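PDB 5FOO: 6-phospho-beta-d glycosidase from Streptococcus pyogenes, which hydrolyses beta-glucosidic bonds as a family 1 glycoside hydrolase, probably acting on 6-phosphorylated beta-glucosides. Local coordinates for residues L251-E263 against L283-L296. The protein carries 1 engineered substitution. Numbering follows the deposited sequence.
Sequences LFMEAAVHGKFPE and LALIAENRVDYLGL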
loop_
_atom_site.group_PDB
_atom_site.type_symbol
_atom_site.label_atom_id
_atom_site.label_comp_id
_atom_site.label_asym_id
_atom_site.label_seq_id
_atom_site.Cartn_x
_atom_site.Cartn_y
_atom_site.Cartn_z
ATOM N N LEU A 251 14.774 3.534 5.260
ATOM C CA LEU A 251 15.377 2.856 4.103
ATOM C C LEU A 251 14.618 3.339 2.836
ATOM O O LEU A 251 15.189 3.914 1.939
ATOM C CB LEU A 251 15.272 1.328 4.256
ATOM C CG LEU A 251 16.065 0.457 3.282
ATOM C CD1 LEU A 251 16.004 -1.036 3.667
ATOM C CD2 LEU A 251 15.565 0.585 1.861
ATOM N N PHE A 252 13.325 3.101 2.782
ATOM C CA PHE A 252 12.604 3.407 1.552
ATOM C C PHE A 252 12.318 4.927 1.383
ATOM O O PHE A 252 12.265 5.397 0.240
ATOM C CB PHE A 252 11.329 2.577 1.403
ATOM C CG PHE A 252 11.572 1.130 1.022
ATOM C CD1 PHE A 252 12.045 0.786 -0.223
ATOM C CD2 PHE A 252 11.314 0.095 1.938
ATOM C CE1 PHE A 252 12.261 -0.553 -0.590
ATOM C CE2 PHE A 252 11.572 -1.246 1.606
ATOM C CZ PHE A 252 12.025 -1.572 0.330
ATOM N N MET A 253 12.092 5.655 2.478
ATOM C CA MET A 253 11.850 7.103 2.406
ATOM C C MET A 253 13.058 7.875 1.908
ATOM O O MET A 253 12.918 8.697 1.034
ATOM C CB MET A 253 11.405 7.697 3.714
ATOM C CG MET A 253 9.960 7.395 4.068
ATOM S SD MET A 253 8.756 8.273 3.046
ATOM C CE MET A 253 9.062 9.954 3.580
ATOM N N GLU A 254 14.238 7.559 2.444
ATOM C CA GLU A 254 15.466 8.215 2.065
ATOM C C GLU A 254 15.741 7.927 0.623
ATOM O O GLU A 254 16.104 8.828 -0.093
ATOM C CB GLU A 254 16.660 7.842 2.953
ATOM C CG GLU A 254 16.606 8.402 4.365
ATOM C CD GLU A 254 16.544 9.918 4.388
ATOM O OE1 GLU A 254 17.182 10.562 3.527
ATOM O OE2 GLU A 254 15.856 10.448 5.280
ATOM N N ALA A 255 15.601 6.675 0.192
ATOM C CA ALA A 255 15.789 6.346 -1.209
ATOM C C ALA A 255 14.752 7.015 -2.148
ATOM O O ALA A 255 15.123 7.555 -3.180
ATOM C CB ALA A 255 15.765 4.867 -1.421
ATOM N N ALA A 256 13.471 6.999 -1.787
ATOM C CA ALA A 256 12.424 7.624 -2.612
ATOM C C ALA A 256 12.601 9.152 -2.800
ATOM O O ALA A 256 12.498 9.634 -3.911
ATOM C CB ALA A 256 11.059 7.350 -2.041
ATOM N N VAL A 257 12.848 9.867 -1.703
ATOM C CA VAL A 257 12.789 11.296 -1.651
ATOM C C VAL A 257 14.179 11.913 -1.892
ATOM O O VAL A 257 14.290 12.828 -2.652
ATOM C CB VAL A 257 12.306 11.752 -0.276
ATOM C CG1 VAL A 257 12.328 13.258 -0.170
ATOM C CG2 VAL A 257 10.888 11.207 0.035
ATOM N N HIS A 258 15.223 11.415 -1.221
ATOM C CA HIS A 258 16.551 11.950 -1.312
ATOM C C HIS A 258 17.438 11.124 -2.157
ATOM O O HIS A 258 18.509 11.564 -2.396
ATOM C CB HIS A 258 17.193 12.229 0.056
ATOM C CG HIS A 258 16.435 13.234 0.881
ATOM N ND1 HIS A 258 15.909 12.942 2.123
ATOM C CD2 HIS A 258 16.055 14.509 0.612
ATOM C CE1 HIS A 258 15.274 13.996 2.603
ATOM N NE2 HIS A 258 15.315 14.949 1.685
ATOM N N GLY A 259 17.015 9.982 -2.678
ATOM C CA GLY A 259 17.868 9.250 -3.643
ATOM C C GLY A 259 19.150 8.656 -3.011
ATOM O O GLY A 259 20.134 8.433 -3.725
ATOM N N LYS A 260 19.126 8.395 -1.697
ATOM C CA LYS A 260 20.257 7.806 -0.963
ATOM C C LYS A 260 19.727 6.830 0.064
ATOM O O LYS A 260 18.600 6.949 0.535
ATOM C CB LYS A 260 21.076 8.869 -0.194
ATOM C CG LYS A 260 21.386 10.155 -0.926
ATOM N N PHE A 261 20.531 5.857 0.463
ATOM C CA PHE A 261 20.152 5.033 1.617
ATOM C C PHE A 261 20.668 5.694 2.889
ATOM O O PHE A 261 21.598 6.409 2.831
ATOM C CB PHE A 261 20.672 3.683 1.436
ATOM C CG PHE A 261 20.007 2.948 0.318
ATOM C CD1 PHE A 261 18.742 2.450 0.482
ATOM C CD2 PHE A 261 20.644 2.780 -0.906
ATOM C CE1 PHE A 261 18.120 1.780 -0.577
ATOM C CE2 PHE A 261 20.013 2.121 -1.936
ATOM C CZ PHE A 261 18.751 1.619 -1.774
ATOM N N PRO A 262 20.034 5.476 4.039
ATOM C CA PRO A 262 20.577 6.100 5.258
ATOM C C PRO A 262 21.881 5.447 5.704
ATOM O O PRO A 262 21.958 4.196 5.817
ATOM C CB PRO A 262 19.507 5.877 6.307
ATOM C CG PRO A 262 18.414 5.107 5.651
ATOM C CD PRO A 262 18.847 4.661 4.290
ATOM N N GLU A 263 22.882 6.282 5.961
ATOM C CA GLU A 263 24.264 5.845 6.192
ATOM C C GLU A 263 24.367 4.970 7.444
ATOM O O GLU A 263 25.049 3.944 7.474
ATOM C CB GLU A 263 25.161 7.066 6.364
ATOM C CG GLU A 263 25.334 7.921 5.133
ATOM C CD GLU A 263 26.715 7.828 4.558
ATOM O OE1 GLU A 263 26.992 6.794 3.888
ATOM O OE2 GLU A 263 27.510 8.779 4.800
ATOM N N LEU A 283 23.498 2.990 -7.844
ATOM C CA LEU A 283 23.382 4.055 -6.854
ATOM C C LEU A 283 23.149 5.479 -7.435
ATOM O O LEU A 283 22.419 6.300 -6.842
ATOM C CB LEU A 283 24.562 4.073 -5.883
ATOM C CG LEU A 283 24.630 2.790 -5.022
ATOM C CD1 LEU A 283 25.957 2.639 -4.257
ATOM C CD2 LEU A 283 23.451 2.694 -4.086
ATOM N N ALA A 284 23.765 5.744 -8.576
ATOM C CA ALA A 284 23.574 7.020 -9.286
ATOM C C ALA A 284 22.173 7.076 -9.925
ATOM O O ALA A 284 21.527 8.134 -9.890
ATOM C CB ALA A 284 24.669 7.205 -10.346
ATOM N N LEU A 285 21.671 5.949 -10.439
ATOM C CA LEU A 285 20.269 5.882 -10.957
ATOM C C LEU A 285 19.313 6.237 -9.841
ATOM O O LEU A 285 18.431 7.068 -10.032
ATOM C CB LEU A 285 19.936 4.511 -11.564
ATOM C CG LEU A 285 19.419 4.324 -12.980
ATOM C CD1 LEU A 285 19.941 5.389 -13.937
ATOM C CD2 LEU A 285 19.792 2.932 -13.520
ATOM N N ILE A 286 19.540 5.717 -8.630
ATOM C CA ILE A 286 18.689 6.002 -7.479
ATOM C C ILE A 286 18.770 7.488 -7.075
ATOM O O ILE A 286 17.755 8.102 -6.782
ATOM C CB ILE A 286 18.986 5.024 -6.287
ATOM C CG1 ILE A 286 18.641 3.587 -6.677
ATOM C CG2 ILE A 286 18.238 5.437 -5.036
ATOM C CD1 ILE A 286 19.206 2.478 -5.762
ATOM N N ALA A 287 19.974 8.058 -7.090
ATOM C CA ALA A 287 20.165 9.444 -6.738
ATOM C C ALA A 287 19.476 10.389 -7.773
ATOM O O ALA A 287 19.001 11.495 -7.418
ATOM C CB ALA A 287 21.653 9.770 -6.663
ATOM N N GLU A 288 19.386 9.921 -9.006
ATOM C CA GLU A 288 18.863 10.738 -10.079
ATOM C C GLU A 288 17.368 10.570 -10.393
ATOM O O GLU A 288 16.843 11.334 -11.196
ATOM C CB GLU A 288 19.608 10.423 -11.300
ATOM C CG GLU A 288 20.990 10.997 -11.284
ATOM C CD GLU A 288 21.820 10.487 -12.428
ATOM O OE1 GLU A 288 21.258 9.860 -13.343
ATOM O OE2 GLU A 288 23.034 10.660 -12.346
ATOM N N ASN A 289 16.690 9.621 -9.742
ATOM C CA ASN A 289 15.316 9.218 -10.104
ATOM C C ASN A 289 14.530 9.010 -8.842
ATOM O O ASN A 289 14.427 7.873 -8.318
ATOM C CB ASN A 289 15.356 7.980 -10.932
ATOM C CG ASN A 289 16.017 8.206 -12.279
ATOM O OD1 ASN A 289 17.212 7.916 -12.523
ATOM N ND2 ASN A 289 15.248 8.708 -13.157
ATOM N N ARG A 290 14.072 10.139 -8.314
ATOM C CA ARG A 290 13.366 10.210 -7.034
ATOM C C ARG A 290 11.878 10.643 -7.259
ATOM O O ARG A 290 11.501 11.129 -8.318
ATOM C CB ARG A 290 14.085 11.204 -6.119
ATOM C CG ARG A 290 15.584 10.942 -5.949
ATOM C CD ARG A 290 16.321 12.146 -5.297
ATOM N NE ARG A 290 16.290 13.332 -6.198
ATOM C CZ ARG A 290 15.626 14.467 -5.984
ATOM N NH1 ARG A 290 14.963 14.687 -4.839
ATOM N NH2 ARG A 290 15.670 15.424 -6.917
ATOM N N VAL A 291 11.046 10.462 -6.252
ATOM C CA VAL A 291 9.608 10.614 -6.425
ATOM C C VAL A 291 9.187 12.075 -6.611
ATOM O O VAL A 291 9.848 12.941 -6.119
ATOM C CB VAL A 291 8.843 10.030 -5.230
ATOM C CG1 VAL A 291 9.141 8.527 -5.052
ATOM C CG2 VAL A 291 9.075 10.842 -3.959
ATOM N N ASP A 292 8.076 12.332 -7.292
ATOM C CA ASP A 292 7.416 13.711 -7.325
ATOM C C ASP A 292 6.598 13.918 -6.071
ATOM O O ASP A 292 6.424 15.024 -5.569
ATOM C CB ASP A 292 6.461 13.773 -8.520
ATOM C CG ASP A 292 7.187 13.614 -9.801
ATOM O OD1 ASP A 292 8.152 14.363 -9.885
ATOM O OD2 ASP A 292 6.876 12.785 -10.707
ATOM N N TYR A 293 6.082 12.815 -5.548
ATOM C CA TYR A 293 5.187 12.839 -4.420
ATOM C C TYR A 293 5.061 11.437 -3.796
ATOM O O TYR A 293 5.603 10.460 -4.337
ATOM C CB TYR A 293 3.823 13.424 -4.820
ATOM C CG TYR A 293 2.992 12.773 -5.866
ATOM C CD1 TYR A 293 3.321 11.589 -6.468
ATOM C CD2 TYR A 293 1.774 13.369 -6.233
ATOM C CE1 TYR A 293 2.521 11.009 -7.406
ATOM C CE2 TYR A 293 0.966 12.809 -7.195
ATOM C CZ TYR A 293 1.322 11.601 -7.735
ATOM O OH TYR A 293 0.525 11.028 -8.690
ATOM N N LEU A 294 4.401 11.351 -2.652
ATOM C CA LEU A 294 4.261 10.066 -1.949
ATOM C C LEU A 294 2.847 9.798 -1.585
ATOM O O LEU A 294 2.059 10.726 -1.288
ATOM C CB LEU A 294 5.037 10.044 -0.654
ATOM C CG LEU A 294 6.554 9.964 -0.798
ATOM C CD1 LEU A 294 7.163 10.316 0.546
ATOM C CD2 LEU A 294 7.086 8.645 -1.337
ATOM N N GLY A 295 2.538 8.521 -1.545
ATOM C CA GLY A 295 1.436 8.084 -0.714
ATOM C C GLY A 295 2.002 7.530 0.564
ATOM O O GLY A 295 3.037 6.820 0.548
ATOM N N LEU A 296 1.357 7.876 1.661
ATOM C CA LEU A 296 1.729 7.403 2.967
ATOM C C LEU A 296 0.553 6.680 3.569
ATOM O O LEU A 296 -0.523 7.234 3.635
ATOM C CB LEU A 296 2.145 8.538 3.889
ATOM C CG LEU A 296 3.404 9.213 3.394
ATOM C CD1 LEU A 296 3.803 10.259 4.408
ATOM C CD2 LEU A 296 4.569 8.248 3.178
HETATM O O HOH W 1 14.341 6.695 -5.620
HETATM O O HOH W 2 22.051 6.690 -4.164
#
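The side chain of Arg290 lies along the C-terminal end of helix 235-258. Its CB lies 3.1 Å from Ala256 O; CG passes beside Gly259 CA, and CD lies 3.4 Å from Val257 O and beside Gly259 N. A bend at chi3 (-66°) turns the guanidinium back: NE and CZ stay near Val257 O, and NH1 donates to it at 2.9 Å, nearly in line with the carbonyl and in the guanidinium plane. One residue on, Val291 N bonds Ala256 O (2.9 Å), so consecutive residues take consecutive carbonyls of the last turn. Gly259, with positive phi, leaves the helix hard against helix 280-288: its CA approaches Ile286 O to 3.3 Å, and the direction a CB would take is filled by Arg290 CD, Ala287 CA and that carbonyl. One water bridges Gly259 O and Leu283 O, another Ala255 O and Asn289 O. Phe261 sets CE2 against Ile286 CD1 and, at the ring edge, Leu283 CD2. Met253 brings SD and CE each 3.6 Å from Leu294 CD1. Residues 251-258 run roughly antiparallel to residues 293-296 of the sixth (beta/alpha)8-barrel strand, and Met353 of helix 344-356 touches both Met253 and Leu294 on the barrel's outer side.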